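Local coordinates for protein TRAP-type transporter, periplasmic component (Cupriavidus necator, PDB 4P8B) that probably serves as the periplasmic solute-binding component of a TRAP transporter and binds (S)-2-acetolactate between its two lobes, at residues P44-W52 against M93-W101; P181-L190 against F312-W323. All blocks are in the same frame, centred on the assembly; numbering follows the deposited sequence.

In the fold
Contact 1 packs helix 44-59 against strand 93-97, the middle strand of the five-stranded mixed sheet, and carries W45, S97 and N100 to the acetolactate. Contact 2 lies in the other lobe, where helix 181-189 packs against helices 306-315 and 317-327, away from the ligand: the side chain of L182 is about 13 Å from it. The centres of the two contacts are about 27 Å apart, yet the two meet directly, I99 CD1 packing 3.3 Å from Y183 OH. Y183 belongs to helix 181-189 but points away from contact 2. R155, R176, Q79 and N216 also hydrogen-bond the ligand.

Contact 1: residues P44-W52 against M93-W101. With X2X ((2S)-2-hydroxy-2-methyl-3-oxobutanoic acid), chain D.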
loop_
_atom_site.group_PDB
_atom_site.type_symbol
_atom_site.label_atom_id
_atom_site.label_comp_id
_atom_site.label_asym_id
_atom_site.label_seq_id
_atom_site.Cartn_x
_atom_site.Cartn_y
_atom_site.Cartn_z
ATOM N N PRO A 44 -10.709 -2.791 2.450
ATOM C CA PRO A 44 -10.361 -2.242 3.761
ATOM C C PRO A 44 -9.863 -0.796 3.703
ATOM O O PRO A 44 -10.273 0.022 4.505
ATOM C CB PRO A 44 -9.272 -3.202 4.249
ATOM C CG PRO A 44 -9.677 -4.511 3.622
ATOM C CD PRO A 44 -10.142 -4.140 2.260
ATOM N N TRP A 45 -9.041 -0.490 2.705
ATOM C CA TRP A 45 -8.497 0.864 2.525
ATOM C C TRP A 45 -9.629 1.895 2.488
ATOM O O TRP A 45 -9.640 2.873 3.259
ATOM C CB TRP A 45 -7.690 0.864 1.245
ATOM C CG TRP A 45 -7.103 2.128 0.727
ATOM C CD1 TRP A 45 -7.412 3.426 1.057
ATOM C CD2 TRP A 45 -6.068 2.188 -0.240
ATOM N NE1 TRP A 45 -6.630 4.280 0.306
ATOM C CE2 TRP A 45 -5.790 3.542 -0.486
ATOM C CE3 TRP A 45 -5.346 1.208 -0.932
ATOM C CZ2 TRP A 45 -4.827 3.942 -1.400
ATOM C CZ3 TRP A 45 -4.394 1.595 -1.814
ATOM C CH2 TRP A 45 -4.147 2.964 -2.067
ATOM N N GLY A 46 -10.618 1.671 1.636
ATOM C CA GLY A 46 -11.713 2.614 1.514
ATOM C C GLY A 46 -12.618 2.638 2.735
ATOM O O GLY A 46 -13.144 3.693 3.112
ATOM N N LYS A 47 -12.805 1.494 3.381
ATOM C CA LYS A 47 -13.561 1.459 4.617
ATOM C C LYS A 47 -12.906 2.336 5.695
ATOM O O LYS A 47 -13.591 3.002 6.472
ATOM C CB LYS A 47 -13.744 0.028 5.094
ATOM C CG LYS A 47 -14.615 -0.770 4.179
ATOM C CD LYS A 47 -14.790 -2.180 4.701
ATOM C CE LYS A 47 -15.520 -3.077 3.718
ATOM N NZ LYS A 47 -16.891 -2.581 3.451
ATOM N N GLY A 48 -11.574 2.359 5.718
ATOM C CA GLY A 48 -10.862 3.205 6.656
ATOM C C GLY A 48 -11.140 4.672 6.387
ATOM O O GLY A 48 -11.286 5.492 7.308
ATOM N N GLY A 49 -11.166 5.021 5.109
ATOM C CA GLY A 49 -11.470 6.393 4.740
ATOM C C GLY A 49 -12.874 6.805 5.155
ATOM O O GLY A 49 -13.098 7.916 5.656
ATOM N N GLU A 50 -13.829 5.906 4.935
ATOM C CA GLU A 50 -15.227 6.126 5.297
ATOM C C GLU A 50 -15.358 6.305 6.803
ATOM O O GLU A 50 -16.063 7.201 7.264
ATOM C CB GLU A 50 -16.027 4.914 4.840
ATOM C CG GLU A 50 -17.531 4.973 4.917
ATOM C CD GLU A 50 -18.136 3.750 4.219
ATOM O OE1 GLU A 50 -18.142 2.659 4.828
ATOM O OE2 GLU A 50 -18.561 3.863 3.049
ATOM N N ILE A 51 -14.694 5.454 7.575
ATOM C CA ILE A 51 -14.758 5.545 9.034
ATOM C C ILE A 51 -14.186 6.883 9.487
ATOM O O ILE A 51 -14.757 7.553 10.356
ATOM C CB ILE A 51 -13.989 4.384 9.701
ATOM C CG1 ILE A 51 -14.706 3.059 9.422
ATOM C CG2 ILE A 51 -13.823 4.603 11.215
ATOM C CD1 ILE A 51 -13.887 1.802 9.728
ATOM N N TRP A 52 -13.079 7.301 8.887
ATOM C CA TRP A 52 -12.470 8.571 9.248
ATOM C C TRP A 52 -13.463 9.697 8.996
ATOM O O TRP A 52 -13.693 10.548 9.864
ATOM C CB TRP A 52 -11.209 8.781 8.415
ATOM C CG TRP A 52 -10.394 9.981 8.804
ATOM C CD1 TRP A 52 -10.429 10.676 9.985
ATOM C CD2 TRP A 52 -9.417 10.623 7.990
ATOM N NE1 TRP A 52 -9.514 11.709 9.946
ATOM C CE2 TRP A 52 -8.884 11.699 8.730
ATOM C CE3 TRP A 52 -8.929 10.386 6.700
ATOM C CZ2 TRP A 52 -7.889 12.527 8.224
ATOM C CZ3 TRP A 52 -7.940 11.206 6.204
ATOM C CH2 TRP A 52 -7.418 12.259 6.968
HETATM N N MSE A 93 -7.603 16.055 1.587
HETATM C CA MSE A 93 -7.128 15.024 2.500
HETATM C C MSE A 93 -7.142 13.689 1.771
HETATM O O MSE A 93 -7.746 13.561 0.705
HETATM C CB MSE A 93 -7.961 14.955 3.785
HETATM C CG MSE A 93 -9.451 14.641 3.651
HETATM SE SE MSE A 93 -10.564 15.599 5.037
HETATM C CE MSE A 93 -9.924 14.655 6.581
ATOM N N ALA A 94 -6.481 12.681 2.315
ATOM C CA ALA A 94 -6.415 11.397 1.635
ATOM C C ALA A 94 -6.021 10.289 2.576
ATOM O O ALA A 94 -5.426 10.541 3.630
ATOM C CB ALA A 94 -5.414 11.476 0.497
ATOM N N VAL A 95 -6.378 9.070 2.208
ATOM C CA VAL A 95 -5.729 7.883 2.740
ATOM C C VAL A 95 -4.971 7.307 1.555
ATOM O O VAL A 95 -5.587 6.924 0.572
ATOM C CB VAL A 95 -6.715 6.862 3.329
ATOM C CG1 VAL A 95 -5.947 5.691 3.911
ATOM C CG2 VAL A 95 -7.608 7.507 4.389
ATOM N N GLY A 96 -3.647 7.330 1.604
ATOM C CA GLY A 96 -2.835 6.909 0.484
ATOM C C GLY A 96 -1.927 5.746 0.793
ATOM O O GLY A 96 -1.553 5.510 1.931
ATOM N N SER A 97 -1.563 5.022 -0.252
ATOM C CA SER A 97 -0.527 4.013 -0.165
ATOM C C SER A 97 0.844 4.644 -0.338
ATOM O O SER A 97 1.061 5.487 -1.210
ATOM C CB SER A 97 -0.702 2.954 -1.249
ATOM O OG SER A 97 0.477 2.145 -1.306
ATOM N N THR A 98 1.789 4.178 0.461
ATOM C CA THR A 98 3.166 4.623 0.337
ATOM C C THR A 98 3.737 4.399 -1.070
ATOM O O THR A 98 4.620 5.151 -1.497
ATOM C CB THR A 98 4.063 3.974 1.400
ATOM O OG1 THR A 98 3.993 2.552 1.280
ATOM C CG2 THR A 98 3.622 4.387 2.808
ATOM N N ILE A 99 3.250 3.379 -1.777
ATOM C CA ILE A 99 3.739 3.122 -3.112
ATOM C C ILE A 99 3.429 4.302 -4.043
ATOM O O ILE A 99 4.262 4.747 -4.831
ATOM C CB ILE A 99 3.126 1.830 -3.679
ATOM C CG1 ILE A 99 3.691 0.624 -2.930
ATOM C CG2 ILE A 99 3.438 1.720 -5.176
ATOM C CD1 ILE A 99 3.004 -0.677 -3.294
ATOM N N ASN A 100 2.220 4.830 -3.934
ATOM C CA ASN A 100 1.754 5.826 -4.888
ATOM C C ASN A 100 2.422 7.172 -4.712
ATOM O O ASN A 100 2.521 7.941 -5.670
ATOM C CB ASN A 100 0.249 5.983 -4.777
ATOM C CG ASN A 100 -0.488 4.746 -5.222
ATOM O OD1 ASN A 100 0.016 3.956 -6.037
ATOM N ND2 ASN A 100 -1.637 4.506 -4.628
ATOM N N TRP A 101 2.913 7.433 -3.507
ATOM C CA TRP A 101 3.564 8.706 -3.198
ATOM C C TRP A 101 5.091 8.617 -3.274
ATOM O O TRP A 101 5.801 9.619 -3.137
ATOM C CB TRP A 101 3.159 9.192 -1.806
ATOM C CG TRP A 101 1.701 9.433 -1.594
ATOM C CD1 TRP A 101 0.689 9.494 -2.543
ATOM C CD2 TRP A 101 1.072 9.625 -0.330
ATOM N NE1 TRP A 101 -0.517 9.721 -1.917
ATOM C CE2 TRP A 101 -0.307 9.819 -0.563
ATOM C CE3 TRP A 101 1.553 9.687 0.981
ATOM C CZ2 TRP A 101 -1.203 10.025 0.474
ATOM C CZ3 TRP A 101 0.663 9.897 2.003
ATOM C CH2 TRP A 101 -0.709 10.066 1.744
HETATM O OAD X2X D . -2.619 0.013 -7.529
HETATM C CAH X2X D . -2.610 -0.886 -6.627
HETATM O OAE X2X D . -2.195 -2.057 -6.868
HETATM C CAI X2X D . -3.082 -0.568 -5.246
HETATM C CAB X2X D . -4.577 -0.341 -5.296
HETATM O OAF X2X D . -2.660 -1.539 -4.331
HETATM C CAG X2X D . -2.370 0.691 -4.870
HETATM O OAC X2X D . -2.939 1.779 -4.965
HETATM C CAA X2X D . -0.953 0.637 -4.409
#
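M93, modelled as selenomethionine, lays its methyl CE over one face of the W52 indole, 3.6 Å from the centroid of the six-membered ring and displaced toward its rim. This is a CH-pi contact. The selenium stands farther off above the same ring, in a Met-aromatic arrangement. Bends in the M93 chain at chi2 and chi3 bring the methyl back onto the indole, whose NE1 is bonded to V264 O on helix 258-279. The A94 carbonyl O lies at the edge of the W52 ring, near CZ3. V95 then splits its branches: CG2 reaches W52 CE3 and, at 4.0 Å, the bare CA of G49, where helix and strand backbones come near each other, while CG1 lies against W45 CD1. The V95 carbonyl O accepts from W45 NE1 at 2.9 Å; the N-H is bent to 144° and approaches from above the carbonyl plane. With CG anti to the backbone N (chi1 175°), the W45 indole reaches from the helix over the end of the strand, passing G96 CA and bringing CH2 to 3.5 Å from S97 CB. S97 OG accepts from I99 N as an N-cap of the following turn and also bonds D242. Within that turn, N100 ND2 meets the W45 ring in plane at its edge and gives a nearly straight bond (169°) to ligand OAC, 3.0 Å away, while Q79 NE2 bonds N100 OD1. W45 CH2 lies 3.4 Å from the same OAC. Helix-on-sheet packing thus becomes one wall of the ligand cleft in this periplasmic solute-binding fold, with N100 as a ligand-binding residue.

Contact 2: residues P181-L190 against F312-W323; sequences PLYIETFNAL and FRKATAKVYDKW
E185 OE1 is gripped by two donors from opposite faces of its carboxylate plane, W323 NE1 at 2.9 Å and K322 NZ at 3.2 Å. The indole bond is nearly straight (169°) and lies close to the ring plane. The lysine bond belongs to a salt bridge, and its weaker branch runs to OE2. K322 is fully extended, with CG anti to the backbone N (chi1 171°), which carries its ammonium across the helix interface to the glutamate. A water links the same pair, donating to E185 OE2 and accepting a weak bond from K322 NZ. At the other end, a second water donates to both A189 O and A315 O, bridging the two backbones.

Between these ends helices 181-189 and 317-323 run nearly antiparallel, at 154°, their axes approaching to 9.4 Å, and V319 is a knob in the hole formed by L182, E185, T186 and A189. Its CG2 turns to E185 O and A189 CB. V319 CG1 presses on L182 CD1 at 3.5 Å, tighter than usual for two carbons. That same CD1 sits over the five-membered ring of W323 in a CH-pi contact, while L182 CB lies over the centre of the indole. Around the break at T316, where one helix ends and the next begins, L190 CD2 meets T316 CG2, A315 CB and the edge of the F312 ring, whose other neighbours include W237, edge-to-face.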
loop_
_atom_site.group_PDB
_atom_site.type_symbol
_atom_site.label_atom_id
_atom_site.label_comp_id
_atom_site.label_asym_id
_atom_site.label_seq_id
_atom_site.Cartn_x
_atom_site.Cartn_y
_atom_site.Cartn_z
ATOM N N PRO A 181 9.461 3.295 -10.077
ATOM C CA PRO A 181 10.573 2.592 -10.737
ATOM C C PRO A 181 11.212 1.427 -9.972
ATOM O O PRO A 181 11.711 0.495 -10.586
ATOM C CB PRO A 181 11.615 3.696 -10.990
ATOM C CG PRO A 181 11.031 4.968 -10.471
ATOM C CD PRO A 181 9.581 4.757 -10.212
ATOM N N LEU A 182 11.198 1.471 -8.647
ATOM C CA LEU A 182 11.738 0.367 -7.871
ATOM C C LEU A 182 11.063 -0.948 -8.230
ATOM O O LEU A 182 11.726 -1.992 -8.347
ATOM C CB LEU A 182 11.601 0.706 -6.386
ATOM C CG LEU A 182 11.922 -0.372 -5.339
ATOM C CD1 LEU A 182 13.213 -1.151 -5.618
ATOM C CD2 LEU A 182 12.015 0.317 -3.991
ATOM N N TYR A 183 9.752 -0.925 -8.438
ATOM C CA TYR A 183 9.054 -2.157 -8.790
ATOM C C TYR A 183 9.486 -2.713 -10.154
ATOM O O TYR A 183 9.596 -3.932 -10.332
ATOM C CB TYR A 183 7.518 -1.988 -8.705
ATOM C CG TYR A 183 7.083 -1.945 -7.274
ATOM C CD1 TYR A 183 6.851 -3.107 -6.557
ATOM C CD2 TYR A 183 7.004 -0.731 -6.585
ATOM C CE1 TYR A 183 6.507 -3.067 -5.210
ATOM C CE2 TYR A 183 6.675 -0.682 -5.250
ATOM C CZ TYR A 183 6.444 -1.859 -4.561
ATOM O OH TYR A 183 6.136 -1.810 -3.225
ATOM N N ILE A 184 9.765 -1.831 -11.106
ATOM C CA ILE A 184 10.289 -2.278 -12.391
ATOM C C ILE A 184 11.623 -2.984 -12.192
ATOM O O ILE A 184 11.856 -4.045 -12.754
ATOM C CB ILE A 184 10.454 -1.107 -13.372
ATOM C CG1 ILE A 184 9.076 -0.541 -13.755
ATOM C CG2 ILE A 184 11.204 -1.544 -14.616
ATOM C CD1 ILE A 184 8.200 -1.511 -14.525
ATOM N N GLU A 185 12.490 -2.394 -11.380
ATOM C CA GLU A 185 13.807 -2.971 -11.133
ATOM C C GLU A 185 13.726 -4.303 -10.387
ATOM O O GLU A 185 14.464 -5.245 -10.716
ATOM C CB GLU A 185 14.691 -1.971 -10.382
ATOM C CG GLU A 185 15.039 -0.777 -11.252
ATOM C CD GLU A 185 15.977 0.200 -10.574
ATOM O OE1 GLU A 185 16.807 -0.233 -9.750
ATOM O OE2 GLU A 185 15.889 1.410 -10.869
ATOM N N THR A 186 12.839 -4.409 -9.404
ATOM C CA THR A 186 12.691 -5.662 -8.676
ATOM C C THR A 186 12.278 -6.782 -9.615
ATOM O O THR A 186 12.853 -7.872 -9.594
ATOM C CB THR A 186 11.673 -5.520 -7.553
ATOM O OG1 THR A 186 12.217 -4.618 -6.581
ATOM C CG2 THR A 186 11.355 -6.858 -6.899
ATOM N N PHE A 187 11.261 -6.536 -10.433
ATOM C CA PHE A 187 10.789 -7.593 -11.326
ATOM C C PHE A 187 11.748 -7.860 -12.485
ATOM O O PHE A 187 11.855 -9.009 -12.942
ATOM C CB PHE A 187 9.351 -7.317 -11.769
ATOM C CG PHE A 187 8.348 -7.688 -10.717
ATOM C CD1 PHE A 187 7.949 -9.001 -10.567
ATOM C CD2 PHE A 187 7.835 -6.735 -9.847
ATOM C CE1 PHE A 187 7.075 -9.373 -9.570
ATOM C CE2 PHE A 187 6.955 -7.102 -8.857
ATOM C CZ PHE A 187 6.570 -8.409 -8.725
ATOM N N ASN A 188 12.480 -6.851 -12.947
ATOM C CA ASN A 188 13.549 -7.086 -13.925
ATOM C C ASN A 188 14.604 -8.045 -13.360
ATOM O O ASN A 188 15.106 -8.903 -14.075
ATOM C CB ASN A 188 14.257 -5.787 -14.340
ATOM C CG ASN A 188 13.418 -4.900 -15.225
ATOM O OD1 ASN A 188 12.395 -5.307 -15.752
ATOM N ND2 ASN A 188 13.874 -3.672 -15.414
ATOM N N ALA A 189 14.954 -7.885 -12.087
ATOM C CA ALA A 189 15.958 -8.751 -11.459
ATOM C C ALA A 189 15.487 -10.192 -11.396
ATOM O O ALA A 189 16.304 -11.107 -11.324
ATOM C CB ALA A 189 16.275 -8.251 -10.058
ATOM N N LEU A 190 14.175 -10.389 -11.393
ATOM C CA LEU A 190 13.566 -11.715 -11.352
ATOM C C LEU A 190 13.296 -12.268 -12.753
ATOM O O LEU A 190 12.699 -13.334 -12.893
ATOM C CB LEU A 190 12.274 -11.682 -10.530
ATOM C CG LEU A 190 12.491 -11.306 -9.066
ATOM C CD1 LEU A 190 11.186 -11.040 -8.343
ATOM C CD2 LEU A 190 13.266 -12.404 -8.388
ATOM N N PHE A 312 14.612 -15.926 -3.389
ATOM C CA PHE A 312 14.043 -14.669 -3.869
ATOM C C PHE A 312 14.734 -13.462 -3.257
ATOM O O PHE A 312 14.973 -12.472 -3.945
ATOM C CB PHE A 312 12.534 -14.601 -3.598
ATOM C CG PHE A 312 11.698 -15.315 -4.621
ATOM C CD1 PHE A 312 11.479 -14.760 -5.862
ATOM C CD2 PHE A 312 11.102 -16.516 -4.319
ATOM C CE1 PHE A 312 10.698 -15.400 -6.800
ATOM C CE2 PHE A 312 10.319 -17.171 -5.245
ATOM C CZ PHE A 312 10.107 -16.618 -6.496
ATOM N N ARG A 313 15.065 -13.543 -1.971
ATOM C CA ARG A 313 15.763 -12.448 -1.302
ATOM C C ARG A 313 17.129 -12.244 -1.930
ATOM O O ARG A 313 17.532 -11.117 -2.214
ATOM C CB ARG A 313 15.881 -12.729 0.190
ATOM C CG ARG A 313 16.640 -11.637 0.960
ATOM C CD ARG A 313 16.997 -12.086 2.342
ATOM N NE ARG A 313 15.819 -12.283 3.181
ATOM C CZ ARG A 313 15.635 -13.314 4.002
ATOM N NH1 ARG A 313 16.542 -14.285 4.103
ATOM N NH2 ARG A 313 14.527 -13.380 4.729
ATOM N N LYS A 314 17.849 -13.333 -2.167
ATOM C CA LYS A 314 19.172 -13.209 -2.748
ATOM C C LYS A 314 19.099 -12.665 -4.175
ATOM O O LYS A 314 19.915 -11.825 -4.560
ATOM C CB LYS A 314 19.922 -14.541 -2.632
ATOM C CG LYS A 314 20.351 -14.793 -1.168
ATOM C CD LYS A 314 21.201 -16.041 -0.932
ATOM C CE LYS A 314 22.272 -15.764 0.131
ATOM N NZ LYS A 314 22.358 -16.799 1.209
ATOM N N ALA A 315 18.079 -13.055 -4.931
ATOM C CA ALA A 315 17.957 -12.605 -6.311
ATOM C C ALA A 315 17.652 -11.111 -6.389
ATOM O O ALA A 315 17.954 -10.464 -7.385
ATOM C CB ALA A 315 16.885 -13.395 -7.041
ATOM N N THR A 316 17.063 -10.562 -5.333
ATOM C CA THR A 316 16.681 -9.145 -5.338
ATOM C C THR A 316 17.607 -8.277 -4.476
ATOM O O THR A 316 17.356 -7.083 -4.319
ATOM C CB THR A 316 15.218 -8.953 -4.864
ATOM O OG1 THR A 316 15.035 -9.554 -3.581
ATOM C CG2 THR A 316 14.245 -9.575 -5.865
ATOM N N ALA A 317 18.687 -8.853 -3.956
ATOM C CA ALA A 317 19.548 -8.142 -3.015
ATOM C C ALA A 317 20.281 -6.936 -3.619
ATOM O O ALA A 317 20.517 -5.952 -2.921
ATOM C CB ALA A 317 20.551 -9.106 -2.408
ATOM N N LYS A 318 20.639 -7.002 -4.897
ATOM C CA LYS A 318 21.350 -5.894 -5.525
ATOM C C LYS A 318 20.402 -4.705 -5.689
ATOM O O LYS A 318 20.784 -3.551 -5.505
ATOM C CB LYS A 318 21.952 -6.315 -6.873
ATOM N N VAL A 319 19.141 -4.980 -6.005
ATOM C CA VAL A 319 18.132 -3.924 -6.067
ATOM C C VAL A 319 17.956 -3.314 -4.677
ATOM O O VAL A 319 17.909 -2.093 -4.507
ATOM C CB VAL A 319 16.775 -4.471 -6.585
ATOM C CG1 VAL A 319 15.670 -3.469 -6.414
ATOM C CG2 VAL A 319 16.884 -4.874 -8.059
ATOM N N TYR A 320 17.827 -4.171 -3.668
ATOM C CA TYR A 320 17.733 -3.713 -2.289
ATOM C C TYR A 320 18.884 -2.764 -1.932
ATOM O O TYR A 320 18.656 -1.677 -1.415
ATOM C CB TYR A 320 17.743 -4.914 -1.359
ATOM C CG TYR A 320 17.607 -4.618 0.118
ATOM C CD1 TYR A 320 18.674 -4.119 0.852
ATOM C CD2 TYR A 320 16.425 -4.898 0.788
ATOM C CE1 TYR A 320 18.552 -3.885 2.199
ATOM C CE2 TYR A 320 16.310 -4.685 2.143
ATOM C CZ TYR A 320 17.362 -4.171 2.838
ATOM O OH TYR A 320 17.191 -3.967 4.189
ATOM N N ASP A 321 20.113 -3.170 -2.234
ATOM C CA ASP A 321 21.277 -2.387 -1.850
ATOM C C ASP A 321 21.295 -1.042 -2.577
ATOM O O ASP A 321 21.629 -0.000 -1.988
ATOM C CB ASP A 321 22.560 -3.166 -2.162
ATOM C CG ASP A 321 22.735 -4.400 -1.292
ATOM O OD1 ASP A 321 22.093 -4.494 -0.222
ATOM O OD2 ASP A 321 23.532 -5.280 -1.688
ATOM N N LYS A 322 20.934 -1.064 -3.859
ATOM C CA LYS A 322 20.882 0.151 -4.655
ATOM C C LYS A 322 19.884 1.145 -4.060
ATOM O O LYS A 322 20.201 2.326 -3.856
ATOM C CB LYS A 322 20.507 -0.184 -6.104
ATOM C CG LYS A 322 20.204 1.042 -6.958
ATOM C CD LYS A 322 19.901 0.649 -8.403
ATOM C CE LYS A 322 19.616 1.891 -9.242
ATOM N NZ LYS A 322 19.229 1.584 -10.641
ATOM N N TRP A 323 18.671 0.674 -3.774
ATOM C CA TRP A 323 17.633 1.567 -3.288
ATOM C C TRP A 323 17.821 1.973 -1.822
ATOM O O TRP A 323 17.385 3.047 -1.405
ATOM C CB TRP A 323 16.234 0.978 -3.584
ATOM C CG TRP A 323 15.937 1.138 -5.026
ATOM C CD1 TRP A 323 16.372 0.339 -6.051
ATOM C CD2 TRP A 323 15.182 2.181 -5.624
ATOM N NE1 TRP A 323 15.934 0.832 -7.250
ATOM C CE2 TRP A 323 15.203 1.967 -7.018
ATOM C CE3 TRP A 323 14.501 3.293 -5.121
ATOM C CZ2 TRP A 323 14.542 2.803 -7.904
ATOM C CZ3 TRP A 323 13.855 4.120 -5.999
ATOM C CH2 TRP A 323 13.895 3.889 -7.374
HETATM O O HOH W 1 17.055 3.657 -9.972
HETATM O O HOH W 2 18.976 -11.383 -9.836
#